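Local coordinates for jasmonate-induced oxygenase 2 (Arabidopsis thaliana, PDB 6LSV), which catalyses the iron- and 2-oxoglutarate-dependent oxidation of the defence hormone jasmonate to 12-hydroxyjasmonate, at residues 7-12 and 121-126; 23-28 and 133-138; 200-205 and 302-307; 271-276 and 309-314. All coordinates share one frame; numbering follows the deposited sequence.

Contact 1 (7-12 and 121-126)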
loop_
_atom_site.group_PDB
_atom_site.type_symbol
_atom_site.label_atom_id
_atom_site.label_comp_id
_atom_site.label_asym_id
_atom_site.label_seq_id
_atom_site.Cartn_x
_atom_site.Cartn_y
_atom_site.Cartn_z
ATOM N N ILE A 7 -4.102 22.087 4.807
ATOM C CA ILE A 7 -3.305 20.907 5.123
ATOM C C ILE A 7 -2.161 21.304 6.045
ATOM O O ILE A 7 -1.435 22.268 5.776
ATOM C CB ILE A 7 -2.767 20.243 3.845
ATOM C CG1 ILE A 7 -3.730 19.174 3.326
ATOM C CG2 ILE A 7 -1.452 19.568 4.124
ATOM C CD1 ILE A 7 -5.139 19.639 3.157
ATOM N N VAL A 8 -1.994 20.559 7.131
ATOM C CA VAL A 8 -0.836 20.686 8.004
ATOM C C VAL A 8 0.133 19.566 7.654
ATOM O O VAL A 8 -0.236 18.386 7.687
ATOM C CB VAL A 8 -1.238 20.622 9.484
ATOM C CG1 VAL A 8 -0.013 20.428 10.350
ATOM C CG2 VAL A 8 -1.980 21.878 9.878
ATOM N N ARG A 9 1.364 19.925 7.307
ATOM C CA ARG A 9 2.379 18.925 6.997
ATOM C C ARG A 9 2.951 18.373 8.295
ATOM O O ARG A 9 3.527 19.121 9.092
ATOM C CB ARG A 9 3.480 19.524 6.129
ATOM C CG ARG A 9 2.965 20.190 4.868
ATOM C CD ARG A 9 2.169 19.224 4.007
ATOM N NE ARG A 9 1.679 19.873 2.796
ATOM C CZ ARG A 9 0.951 19.269 1.861
ATOM N NH1 ARG A 9 0.623 17.992 1.993
ATOM N NH2 ARG A 9 0.548 19.946 0.795
ATOM N N VAL A 10 2.789 17.064 8.510
ATOM C CA VAL A 10 3.220 16.444 9.761
ATOM C C VAL A 10 4.694 16.714 10.026
ATOM O O VAL A 10 5.119 16.813 11.184
ATOM C CB VAL A 10 2.907 14.933 9.734
ATOM C CG1 VAL A 10 3.141 14.316 11.095
ATOM C CG2 VAL A 10 1.472 14.705 9.295
ATOM N N GLN A 11 5.492 16.865 8.966
ATOM C CA GLN A 11 6.893 17.227 9.147
ATOM C C GLN A 11 7.031 18.573 9.849
ATOM O O GLN A 11 7.953 18.769 10.651
ATOM C CB GLN A 11 7.608 17.252 7.798
ATOM C CG GLN A 11 9.107 17.426 7.915
ATOM C CD GLN A 11 9.761 17.772 6.595
ATOM O OE1 GLN A 11 9.097 17.848 5.559
ATOM N NE2 GLN A 11 11.071 17.984 6.625
ATOM N N SER A 12 6.126 19.513 9.561
ATOM C CA SER A 12 6.178 20.817 10.217
ATOM C C SER A 12 5.962 20.684 11.715
ATOM O O SER A 12 6.586 21.398 12.508
ATOM C CB SER A 12 5.134 21.761 9.620
ATOM O OG SER A 12 5.281 21.885 8.218
ATOM N N TYR A 121 2.283 15.751 -3.399
ATOM C CA TYR A 121 2.698 15.789 -2.003
ATOM C C TYR A 121 1.460 15.912 -1.121
ATOM O O TYR A 121 0.736 16.911 -1.196
ATOM C CB TYR A 121 3.655 16.963 -1.798
ATOM C CG TYR A 121 4.123 17.211 -0.385
ATOM C CD1 TYR A 121 4.693 16.196 0.372
ATOM C CD2 TYR A 121 4.036 18.478 0.177
ATOM C CE1 TYR A 121 5.136 16.431 1.662
ATOM C CE2 TYR A 121 4.477 18.726 1.462
ATOM C CZ TYR A 121 5.026 17.701 2.200
ATOM O OH TYR A 121 5.462 17.946 3.482
ATOM N N GLY A 122 1.214 14.894 -0.289
ATOM C CA GLY A 122 0.003 14.834 0.498
ATOM C C GLY A 122 0.284 14.603 1.971
ATOM O O GLY A 122 1.354 14.136 2.362
ATOM N N SER A 123 -0.714 14.944 2.791
ATOM C CA SER A 123 -0.649 14.701 4.229
ATOM C C SER A 123 -1.903 14.063 4.809
ATOM O O SER A 123 -1.895 13.717 5.994
ATOM C CB SER A 123 -0.369 16.006 4.987
ATOM O OG SER A 123 1.026 16.253 5.051
ATOM N N ARG A 124 -2.970 13.886 4.036
ATOM C CA ARG A 124 -4.165 13.231 4.540
ATOM C C ARG A 124 -4.825 12.456 3.408
ATOM O O ARG A 124 -4.527 12.657 2.227
ATOM C CB ARG A 124 -5.149 14.240 5.153
ATOM C CG ARG A 124 -5.918 15.061 4.129
ATOM C CD ARG A 124 -6.853 16.054 4.798
ATOM N NE ARG A 124 -8.156 15.463 5.086
ATOM C CZ ARG A 124 -8.983 15.893 6.034
ATOM N NH1 ARG A 124 -8.650 16.927 6.795
ATOM N NH2 ARG A 124 -10.145 15.287 6.222
ATOM N N LEU A 125 -5.727 11.559 3.792
ATOM C CA LEU A 125 -6.483 10.741 2.853
ATOM C C LEU A 125 -7.939 10.775 3.290
ATOM O O LEU A 125 -8.261 10.379 4.415
ATOM C CB LEU A 125 -5.939 9.309 2.819
ATOM C CG LEU A 125 -6.567 8.246 1.919
ATOM C CD1 LEU A 125 -6.649 8.723 0.479
ATOM C CD2 LEU A 125 -5.751 6.962 2.007
ATOM N N GLY A 126 -8.808 11.269 2.418
ATOM C CA GLY A 126 -10.187 11.527 2.771
ATOM C C GLY A 126 -10.463 13.013 2.930
ATOM O O GLY A 126 -9.561 13.848 3.026
HETATM O O HOH W 1 -1.728 18.516 0.282
#

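Contact 2 (23-28 and 133-138)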
loop_
_atom_site.group_PDB
_atom_site.type_symbol
_atom_site.label_atom_id
_atom_site.label_comp_id
_atom_site.label_asym_id
_atom_site.label_seq_id
_atom_site.Cartn_x
_atom_site.Cartn_y
_atom_site.Cartn_z
ATOM N N ASP A 23 -4.860 17.373 19.164
ATOM C CA ASP A 23 -5.963 16.423 19.289
ATOM C C ASP A 23 -6.357 15.812 17.949
ATOM O O ASP A 23 -6.872 14.687 17.926
ATOM C CB ASP A 23 -7.176 17.098 19.947
ATOM C CG ASP A 23 -8.296 16.108 20.285
ATOM O OD1 ASP A 23 -9.048 15.694 19.374
ATOM O OD2 ASP A 23 -8.413 15.727 21.471
ATOM N N ARG A 24 -6.112 16.511 16.835
ATOM C CA ARG A 24 -6.404 15.939 15.525
ATOM C C ARG A 24 -5.642 14.641 15.282
ATOM O O ARG A 24 -6.074 13.827 14.457
ATOM C CB ARG A 24 -6.071 16.938 14.412
ATOM C CG ARG A 24 -6.850 18.253 14.456
ATOM C CD ARG A 24 -8.339 18.055 14.225
ATOM N NE ARG A 24 -8.620 17.299 13.007
ATOM C CZ ARG A 24 -8.693 17.832 11.792
ATOM N NH1 ARG A 24 -8.506 19.134 11.622
ATOM N NH2 ARG A 24 -8.954 17.062 10.745
ATOM N N TYR A 25 -4.527 14.428 15.982
ATOM C CA TYR A 25 -3.680 13.259 15.787
ATOM C C TYR A 25 -3.761 12.276 16.949
ATOM O O TYR A 25 -2.969 11.330 17.003
ATOM C CB TYR A 25 -2.231 13.694 15.557
ATOM C CG TYR A 25 -2.090 14.721 14.454
ATOM C CD1 TYR A 25 -1.895 14.328 13.136
ATOM C CD2 TYR A 25 -2.169 16.084 14.728
ATOM C CE1 TYR A 25 -1.777 15.259 12.123
ATOM C CE2 TYR A 25 -2.053 17.026 13.717
ATOM C CZ TYR A 25 -1.858 16.607 12.418
ATOM O OH TYR A 25 -1.740 17.531 11.409
ATOM N N ILE A 26 -4.698 12.471 17.872
ATOM C CA ILE A 26 -4.910 11.539 18.973
ATOM C C ILE A 26 -6.013 10.569 18.576
ATOM O O ILE A 26 -7.137 10.982 18.270
ATOM C CB ILE A 26 -5.266 12.273 20.274
ATOM C CG1 ILE A 26 -4.224 13.346 20.591
ATOM C CG2 ILE A 26 -5.394 11.286 21.424
ATOM C CD1 ILE A 26 -4.576 14.199 21.787
ATOM N N LYS A 27 -5.699 9.289 18.580
ATOM C CA LYS A 27 -6.696 8.290 18.243
ATOM C C LYS A 27 -7.498 7.907 19.477
ATOM O O LYS A 27 -7.042 8.100 20.610
ATOM C CB LYS A 27 -6.018 7.058 17.650
ATOM C CG LYS A 27 -5.073 7.373 16.502
ATOM C CD LYS A 27 -5.772 8.149 15.392
ATOM C CE LYS A 27 -4.983 8.069 14.088
ATOM N NZ LYS A 27 -5.619 8.850 12.988
ATOM N N PRO A 28 -8.715 7.394 19.293
ATOM C CA PRO A 28 -9.488 6.910 20.441
ATOM C C PRO A 28 -8.698 5.879 21.232
ATOM O O PRO A 28 -7.867 5.150 20.685
ATOM C CB PRO A 28 -10.728 6.287 19.794
ATOM C CG PRO A 28 -10.895 7.030 18.524
ATOM C CD PRO A 28 -9.503 7.367 18.047
ATOM N N LEU A 133 -6.474 12.548 12.098
ATOM C CA LEU A 133 -5.412 12.503 11.108
ATOM C C LEU A 133 -4.314 11.542 11.542
ATOM O O LEU A 133 -4.177 11.203 12.722
ATOM C CB LEU A 133 -4.826 13.896 10.869
ATOM C CG LEU A 133 -5.836 14.912 10.345
ATOM C CD1 LEU A 133 -5.192 16.279 10.218
ATOM C CD2 LEU A 133 -6.399 14.451 9.012
ATOM N N ASP A 134 -3.524 11.112 10.563
ATOM C CA ASP A 134 -2.417 10.201 10.795
ATOM C C ASP A 134 -1.096 10.960 10.817
ATOM O O ASP A 134 -0.952 12.018 10.196
ATOM C CB ASP A 134 -2.383 9.109 9.726
ATOM C CG ASP A 134 -3.547 8.143 9.846
ATOM O OD1 ASP A 134 -4.175 8.095 10.927
ATOM O OD2 ASP A 134 -3.838 7.435 8.858
ATOM N N TRP A 135 -0.127 10.406 11.544
ATOM C CA TRP A 135 1.172 11.053 11.722
ATOM C C TRP A 135 2.106 10.666 10.576
ATOM O O TRP A 135 3.105 9.967 10.748
ATOM C CB TRP A 135 1.772 10.685 13.073
ATOM C CG TRP A 135 2.852 11.634 13.510
ATOM C CD1 TRP A 135 4.201 11.443 13.419
ATOM C CD2 TRP A 135 2.670 12.927 14.098
ATOM N NE1 TRP A 135 4.869 12.535 13.918
ATOM C CE2 TRP A 135 3.952 13.461 14.339
ATOM C CE3 TRP A 135 1.547 13.685 14.441
ATOM C CZ2 TRP A 135 4.141 14.718 14.911
ATOM C CZ3 TRP A 135 1.736 14.933 15.009
ATOM C CH2 TRP A 135 3.022 15.435 15.240
ATOM N N SER A 136 1.763 11.149 9.384
ATOM C CA SER A 136 2.596 10.863 8.226
ATOM C C SER A 136 2.304 11.858 7.118
ATOM O O SER A 136 1.183 12.359 6.986
ATOM C CB SER A 136 2.375 9.440 7.700
ATOM O OG SER A 136 0.999 9.110 7.677
ATOM N N ASP A 137 3.338 12.137 6.332
ATOM C CA ASP A 137 3.224 12.759 5.024
ATOM C C ASP A 137 3.492 11.693 3.972
ATOM O O ASP A 137 4.056 10.635 4.266
ATOM C CB ASP A 137 4.212 13.920 4.870
ATOM C CG ASP A 137 4.013 15.000 5.919
ATOM O OD1 ASP A 137 2.860 15.222 6.341
ATOM O OD2 ASP A 137 5.015 15.624 6.327
ATOM N N TYR A 138 3.087 11.966 2.736
ATOM C CA TYR A 138 3.254 10.969 1.692
ATOM C C TYR A 138 3.348 11.653 0.338
ATOM O O TYR A 138 3.016 12.831 0.184
ATOM C CB TYR A 138 2.105 9.951 1.705
ATOM C CG TYR A 138 0.773 10.534 1.295
ATOM C CD1 TYR A 138 0.376 10.536 -0.036
ATOM C CD2 TYR A 138 -0.088 11.083 2.240
ATOM C CE1 TYR A 138 -0.837 11.071 -0.416
ATOM C CE2 TYR A 138 -1.307 11.620 1.869
ATOM C CZ TYR A 138 -1.676 11.613 0.538
ATOM O OH TYR A 138 -2.887 12.149 0.151
HETATM O O HOH W 2 -2.227 10.010 14.493
#

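Contact 3 (200-205 and 302-307)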
loop_
_atom_site.group_PDB
_atom_site.type_symbol
_atom_site.label_atom_id
_atom_site.label_comp_id
_atom_site.label_asym_id
_atom_site.label_seq_id
_atom_site.Cartn_x
_atom_site.Cartn_y
_atom_site.Cartn_z
ATOM N N GLY A 200 -4.816 -7.807 -18.977
ATOM C CA GLY A 200 -3.606 -8.124 -19.715
ATOM C C GLY A 200 -2.425 -7.243 -19.364
ATOM O O GLY A 200 -2.022 -7.161 -18.199
ATOM N N GLU A 201 -1.858 -6.582 -20.370
ATOM C CA GLU A 201 -0.704 -5.721 -20.163
ATOM C C GLU A 201 -1.077 -4.285 -19.815
ATOM O O GLU A 201 -0.241 -3.570 -19.246
ATOM C CB GLU A 201 0.194 -5.731 -21.409
ATOM C CG GLU A 201 -0.353 -4.979 -22.603
ATOM C CD GLU A 201 0.750 -4.308 -23.398
ATOM O OE1 GLU A 201 1.560 -5.037 -24.013
ATOM O OE2 GLU A 201 0.807 -3.057 -23.410
ATOM N N ASN A 202 -2.296 -3.839 -20.135
ATOM C CA ASN A 202 -2.723 -2.486 -19.776
ATOM C C ASN A 202 -3.387 -2.474 -18.399
ATOM O O ASN A 202 -4.565 -2.162 -18.228
ATOM C CB ASN A 202 -3.642 -1.907 -20.841
ATOM C CG ASN A 202 -3.654 -0.386 -20.820
ATOM O OD1 ASN A 202 -2.694 0.246 -20.371
ATOM N ND2 ASN A 202 -4.743 0.209 -21.298
ATOM N N ILE A 203 -2.580 -2.818 -17.400
ATOM C CA ILE A 203 -2.985 -2.753 -16.004
ATOM C C ILE A 203 -2.678 -1.359 -15.477
ATOM O O ILE A 203 -2.244 -0.479 -16.231
ATOM C CB ILE A 203 -2.271 -3.835 -15.175
ATOM C CG1 ILE A 203 -0.773 -3.844 -15.487
ATOM C CG2 ILE A 203 -2.847 -5.199 -15.487
ATOM C CD1 ILE A 203 0.053 -2.907 -14.633
ATOM N N GLY A 204 -2.881 -1.155 -14.183
ATOM C CA GLY A 204 -2.538 0.094 -13.522
ATOM C C GLY A 204 -1.416 -0.142 -12.527
ATOM O O GLY A 204 -1.354 -1.196 -11.885
ATOM N N ALA A 205 -0.530 0.841 -12.409
ATOM C CA ALA A 205 0.574 0.778 -11.462
ATOM C C ALA A 205 0.800 2.173 -10.915
ATOM O O ALA A 205 1.043 3.106 -11.685
ATOM C CB ALA A 205 1.850 0.248 -12.124
ATOM N N ASN A 302 -2.561 -2.770 -9.979
ATOM C CA ASN A 302 -4.010 -2.701 -9.964
ATOM C C ASN A 302 -4.606 -3.183 -11.279
ATOM O O ASN A 302 -3.956 -3.113 -12.326
ATOM C CB ASN A 302 -4.472 -1.264 -9.695
ATOM C CG ASN A 302 -3.995 -0.743 -8.355
ATOM O OD1 ASN A 302 -3.922 -1.488 -7.378
ATOM N ND2 ASN A 302 -3.662 0.540 -8.304
ATOM N N PRO A 303 -5.838 -3.684 -11.257
ATOM C CA PRO A 303 -6.527 -3.980 -12.515
ATOM C C PRO A 303 -6.864 -2.697 -13.253
ATOM O O PRO A 303 -7.035 -1.637 -12.647
ATOM C CB PRO A 303 -7.795 -4.714 -12.066
ATOM C CG PRO A 303 -8.016 -4.275 -10.662
ATOM C CD PRO A 303 -6.656 -4.022 -10.078
ATOM N N LYS A 304 -6.938 -2.803 -14.579
ATOM C CA LYS A 304 -7.437 -1.706 -15.402
ATOM C C LYS A 304 -8.722 -1.137 -14.804
ATOM O O LYS A 304 -9.674 -1.872 -14.533
ATOM C CB LYS A 304 -7.671 -2.214 -16.826
ATOM C CG LYS A 304 -7.879 -1.140 -17.871
ATOM C CD LYS A 304 -7.866 -1.735 -19.273
ATOM C CE LYS A 304 -8.193 -0.691 -20.326
ATOM N NZ LYS A 304 -9.514 -0.053 -20.085
ATOM N N SER A 305 -8.740 0.185 -14.598
ATOM C CA SER A 305 -9.675 0.792 -13.653
ATOM C C SER A 305 -11.124 0.814 -14.141
ATOM O O SER A 305 -12.028 1.026 -13.325
ATOM C CB SER A 305 -9.222 2.218 -13.311
ATOM O OG SER A 305 -8.809 2.933 -14.461
ATOM N N ASP A 306 -11.387 0.604 -15.430
ATOM C CA ASP A 306 -12.769 0.574 -15.893
ATOM C C ASP A 306 -13.296 -0.843 -16.094
ATOM O O ASP A 306 -14.440 -1.013 -16.531
ATOM C CB ASP A 306 -12.927 1.385 -17.183
ATOM C CG ASP A 306 -11.893 1.033 -18.237
ATOM O OD1 ASP A 306 -11.151 0.048 -18.049
ATOM O OD2 ASP A 306 -11.832 1.737 -19.268
ATOM N N ILE A 307 -12.499 -1.858 -15.778
ATOM C CA ILE A 307 -12.954 -3.244 -15.845
ATOM C C ILE A 307 -13.840 -3.527 -14.638
ATOM O O ILE A 307 -13.406 -3.325 -13.493
ATOM C CB ILE A 307 -11.771 -4.223 -15.886
ATOM C CG1 ILE A 307 -10.981 -4.076 -17.186
ATOM C CG2 ILE A 307 -12.259 -5.654 -15.710
ATOM C CD1 ILE A 307 -9.850 -5.081 -17.310
#

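Contact 4 (271-276 and 309-314)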
loop_
_atom_site.group_PDB
_atom_site.type_symbol
_atom_site.label_atom_id
_atom_site.label_comp_id
_atom_site.label_asym_id
_atom_site.label_seq_id
_atom_site.Cartn_x
_atom_site.Cartn_y
_atom_site.Cartn_z
ATOM N N ILE A 271 -8.063 -8.413 -5.303
ATOM C CA ILE A 271 -7.797 -9.841 -5.439
ATOM C C ILE A 271 -8.681 -10.649 -4.497
ATOM O O ILE A 271 -9.119 -11.749 -4.852
ATOM C CB ILE A 271 -6.301 -10.126 -5.222
ATOM C CG1 ILE A 271 -5.493 -9.580 -6.401
ATOM C CG2 ILE A 271 -6.043 -11.618 -5.052
ATOM C CD1 ILE A 271 -4.040 -9.993 -6.403
ATOM N N GLN A 272 -8.984 -10.123 -3.306
ATOM C CA GLN A 272 -9.947 -10.797 -2.439
ATOM C C GLN A 272 -11.276 -10.991 -3.157
ATOM O O GLN A 272 -11.904 -12.052 -3.047
ATOM C CB GLN A 272 -10.148 -10.011 -1.141
ATOM C CG GLN A 272 -11.346 -10.495 -0.311
ATOM C CD GLN A 272 -11.323 -10.027 1.141
ATOM O OE1 GLN A 272 -10.265 -9.759 1.710
ATOM N NE2 GLN A 272 -12.498 -9.943 1.747
ATOM N N ILE A 273 -11.706 -9.983 -3.922
ATOM C CA ILE A 273 -12.957 -10.084 -4.666
ATOM C C ILE A 273 -12.829 -11.089 -5.806
ATOM O O ILE A 273 -13.727 -11.910 -6.028
ATOM C CB ILE A 273 -13.386 -8.696 -5.177
ATOM C CG1 ILE A 273 -13.629 -7.744 -4.003
ATOM C CG2 ILE A 273 -14.634 -8.799 -6.039
ATOM C CD1 ILE A 273 -13.436 -6.291 -4.358
ATOM N N LEU A 274 -11.714 -11.048 -6.544
ATOM C CA LEU A 274 -11.533 -11.967 -7.665
ATOM C C LEU A 274 -11.463 -13.415 -7.194
ATOM O O LEU A 274 -12.057 -14.308 -7.812
ATOM C CB LEU A 274 -10.277 -11.593 -8.453
ATOM C CG LEU A 274 -10.433 -10.419 -9.426
ATOM C CD1 LEU A 274 -9.084 -9.953 -9.939
ATOM C CD2 LEU A 274 -11.336 -10.793 -10.589
ATOM N N SER A 275 -10.758 -13.668 -6.096
ATOM C CA SER A 275 -10.657 -15.009 -5.542
ATOM C C SER A 275 -11.922 -15.441 -4.808
ATOM O O SER A 275 -11.891 -16.467 -4.121
ATOM C CB SER A 275 -9.452 -15.101 -4.600
ATOM O OG SER A 275 -9.650 -14.340 -3.421
ATOM N N ASN A 276 -13.018 -14.690 -4.944
ATOM C CA ASN A 276 -14.261 -14.942 -4.207
ATOM C C ASN A 276 -13.981 -15.179 -2.725
ATOM O O ASN A 276 -14.541 -16.085 -2.102
ATOM C CB ASN A 276 -15.040 -16.117 -4.808
ATOM C CG ASN A 276 -16.529 -16.066 -4.474
ATOM O OD1 ASN A 276 -17.084 -14.998 -4.213
ATOM N ND2 ASN A 276 -17.178 -17.224 -4.480
ATOM N N ILE A 309 -14.887 -5.468 -11.776
ATOM C CA ILE A 309 -14.250 -6.535 -11.016
ATOM C C ILE A 309 -15.324 -7.316 -10.276
ATOM O O ILE A 309 -16.179 -6.729 -9.600
ATOM C CB ILE A 309 -13.214 -5.962 -10.035
ATOM C CG1 ILE A 309 -12.052 -5.317 -10.796
ATOM C CG2 ILE A 309 -12.721 -7.045 -9.082
ATOM C CD1 ILE A 309 -11.326 -6.262 -11.719
ATOM N N GLN A 310 -15.286 -8.636 -10.403
ATOM C CA GLN A 310 -16.206 -9.507 -9.685
ATOM C C GLN A 310 -15.508 -10.836 -9.450
ATOM O O GLN A 310 -14.458 -11.109 -10.046
ATOM C CB GLN A 310 -17.518 -9.704 -10.457
ATOM C CG GLN A 310 -17.358 -10.131 -11.900
ATOM C CD GLN A 310 -18.694 -10.396 -12.562
ATOM O OE1 GLN A 310 -19.570 -11.030 -11.977
ATOM N NE2 GLN A 310 -18.865 -9.896 -13.780
ATOM N N PRO A 311 -16.045 -11.673 -8.563
ATOM C CA PRO A 311 -15.456 -13.004 -8.360
ATOM C C PRO A 311 -15.322 -13.767 -9.668
ATOM O O PRO A 311 -16.244 -13.803 -10.485
ATOM C CB PRO A 311 -16.446 -13.681 -7.410
ATOM C CG PRO A 311 -17.059 -12.562 -6.653
ATOM C CD PRO A 311 -17.118 -11.392 -7.591
ATOM N N LEU A 312 -14.153 -14.371 -9.870
ATOM C CA LEU A 312 -13.915 -15.143 -11.081
ATOM C C LEU A 312 -14.952 -16.250 -11.211
ATOM O O LEU A 312 -15.319 -16.901 -10.227
ATOM C CB LEU A 312 -12.505 -15.736 -11.069
ATOM C CG LEU A 312 -11.349 -14.747 -11.230
ATOM C CD1 LEU A 312 -10.035 -15.369 -10.758
ATOM C CD2 LEU A 312 -11.243 -14.288 -12.674
ATOM N N GLN A 313 -15.444 -16.448 -12.435
ATOM C CA GLN A 313 -16.486 -17.446 -12.648
ATOM C C GLN A 313 -15.968 -18.857 -12.411
ATOM O O GLN A 313 -16.744 -19.744 -12.038
ATOM C CB GLN A 313 -17.057 -17.314 -14.057
ATOM C CG GLN A 313 -16.021 -17.401 -15.162
ATOM C CD GLN A 313 -16.580 -16.969 -16.502
ATOM O OE1 GLN A 313 -17.652 -16.365 -16.573
ATOM N NE2 GLN A 313 -15.863 -17.287 -17.575
ATOM N N GLU A 314 -14.665 -19.078 -12.603
ATOM C CA GLU A 314 -14.088 -20.403 -12.395
ATOM C C GLU A 314 -14.246 -20.876 -10.956
ATOM O O GLU A 314 -14.314 -22.085 -10.706
ATOM C CB GLU A 314 -12.606 -20.398 -12.777
ATOM C CG GLU A 314 -12.323 -20.438 -14.271
ATOM C CD GLU A 314 -12.355 -19.061 -14.914
ATOM O OE1 GLU A 314 -12.767 -18.092 -14.237
ATOM O OE2 GLU A 314 -11.965 -18.948 -16.097
#

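Contact 1 (7-12 and 121-126)
Arg9 and Tyr121 form a guanidinium-on-ring stack that fastens the N-terminal segment to strand 120-122, the outermost strand at one end of the main sheet of this 2-oxoglutarate oxygenase. The guanidinium lies over the phenol with the two centres 4.2 Å apart and their planes 30° from parallel. The overlap is displaced toward the rim of the ring: Arg9 NE comes 3.3 Å from Tyr121 CE2, while Arg9 CG runs past the hydroxyl end, 3.6 Å from Tyr121 OH. Bends at the first two torsions of Arg9 (chi1 -54°, chi2 -58°) fold the chain down onto the ring; beyond them it is extended. The opposite face of the guanidinium is covered by CG2 of Ile7, which places the flat group between an aliphatic branch and an aromatic ring. Its edge is turned to the backbone of Gly122 and Ser123, and NH1 makes a weak hydrogen bond to Tyr121 O at 3.4 Å. The charge has a stronger partner in Glu109, which forms a salt bridge with NE and probably fixes the rotation of the group. Arg9 also stands at the N-cap of helix 10-15, whose first amides, those of Val10 and Gln11, are bound by the carboxylate of Asp137. That same carboxylate takes the hydroxyl of Ser123, so it ties the helix start to the loop after the strand. Beside this site the CG2 methyl of Ile7 rests 3.8 Å from Ser123 CB.

Contact 2 (23-28 and 133-138)
A T-shaped aromatic pair, Tyr25 with Trp135, forms the apolar half of a contact between the N-terminal loop and the approach to strand 137-144 of the main sheet, close to the substrate site: the side chain of Asp134 is about 7 Å from the bound jasmonate. The six-membered ring of Trp135 presents its edge to the face of Tyr25, with centroids 5.2 Å apart and planes at 83°. Trp135 CG is anti to the backbone N (chi1 -161°), which carries CE3 and CZ3 over the CB and CG end of the tyrosine. The carbonyl oxygen of Asp134 lies at the edge of the Tyr25 ring, near its plane, and Leu133 CB packs obliquely at 3.6 Å from Tyr25 CE1. Leu133 is pinned by its backbone as well, since its N donates an almost straight hydrogen bond of 2.7 Å to Arg24 O. CD1 of the same leucine lies over one face of the Arg24 guanidinium, whose polar end binds Ala131 O and Glu5. A water lies 2.9 Å from both Tyr25 O and Leu133 O. The polar half belongs to Lys27. After a bend at chi2 (-56°) its ammonium reaches both Leu133 O, from above the carbonyl plane at 2.8 Å, and the Asp134 carboxylate, which is also held by Ser225. In that salt bridge Lys27 NZ meets Asp134 OD1 head-on at 2.6 Å.

Contact 3 (200-205 and 302-307)
Asn302 pairs with Gly204 through two backbone hydrogen bonds, both close to straight: Asn302 N to Gly204 O at 2.8 Å, and Gly204 N to Asn302 O at 2.9 Å. The Asn302 carbonyl oxygen also lies against the branched carbon of Ile203, 3.4 Å from its CB. The amide side chain of Asn302 leaves one face of the sheet; its OD1 accepts from Gly232 N, and the group sits about 5 Å from the bound jasmonate. This is an antiparallel hydrogen-bonded pair where strands 204-212 and 294-302 meet at their ends in the main sheet of the oxygenase's double-stranded beta-helix. At Pro303 the chain departs from the sheet, its CB directed away from 200-205 and its ring touching Phe198. Lys304 then passes its extended chain slantwise over Asn202, with Lys304 CB 3.4 Å from Asn202 O and Lys304 CE 3.7 Å from Asn202 ND2. A type I turn spans Lys304 to Ile307. Only at chi4 (-58°) does the lysine bend, bringing NZ into a salt bridge with Asp306, on the syn lone pair of Asp306 OD1 at 2.6 Å.

Contact 4 (271-276 and 309-314)
Leu274 and Leu312 are joined through backbone and side chains alike, where the end of helix 269-274 meets the loop after strand 308-309. The polar part is one hydrogen bond from Leu312 N to Leu274 O, 2.9 Å long and nearly straight at 175°, arriving in the carbonyl plane on a lone pair. The preceding carbonyl is approached by carbon as well: Pro311 CA lies 3.1 Å from Ile273 O in a CA-H...O contact, while Asn276 N binds the same oxygen from within the turn. That turn is a Schellman motif, with Asn276 as its positive-phi residue. The apolar part gathers two isoleucines, two leucines and the ring of Pro311. Ile273 CG2 touches Ile309 CG2 at 4.0 Å and Pro311 CD at 3.9 Å, and the two isoleucines cross at about a right angle. Leu274 sets its CG against Ile309 CG2 and its CD2 against Leu312 CG at 4.0 Å, with helix 193-197 covering both leucines through Ala197. In the mixed contacts, Asn276 CG stands anti to the backbone N (chi1 -157°), which brings the amide slantwise against the proline ring, OD1 3.4 Å from Pro311 CG; its amide is hydrogen-bonded to Leu323 N and Pro321 O. The chemistry implies that the loop supplies the N-H for Leu274 O, whereas Ile273 O, satisfied by Asn276 N, takes only a CA-H from it; aliphatic groups flank both.

The four contacts form two pairs at different ends of the molecule. Contacts 1 and 2 touch, with centres 9 Å apart, and interleave along the chain; they bring the N-terminal region onto neighbouring strands 120-122 and 137-144, and Val10 packs on Trp135 between them. Contacts 3 and 4, 15 Å apart, also alternate in sequence and meet where Pro303 packs on Ile309. Contact 3 shares the eight-stranded sheet with the first pair, since strand 204-212 lies next to 137-144, yet its centre is 32 Å from that of contact 2, on the opposite side of the chain's centre. Both nevertheless come near the jasmonate, through Asp134 and Asn302, whereas contact 4 lies farther out.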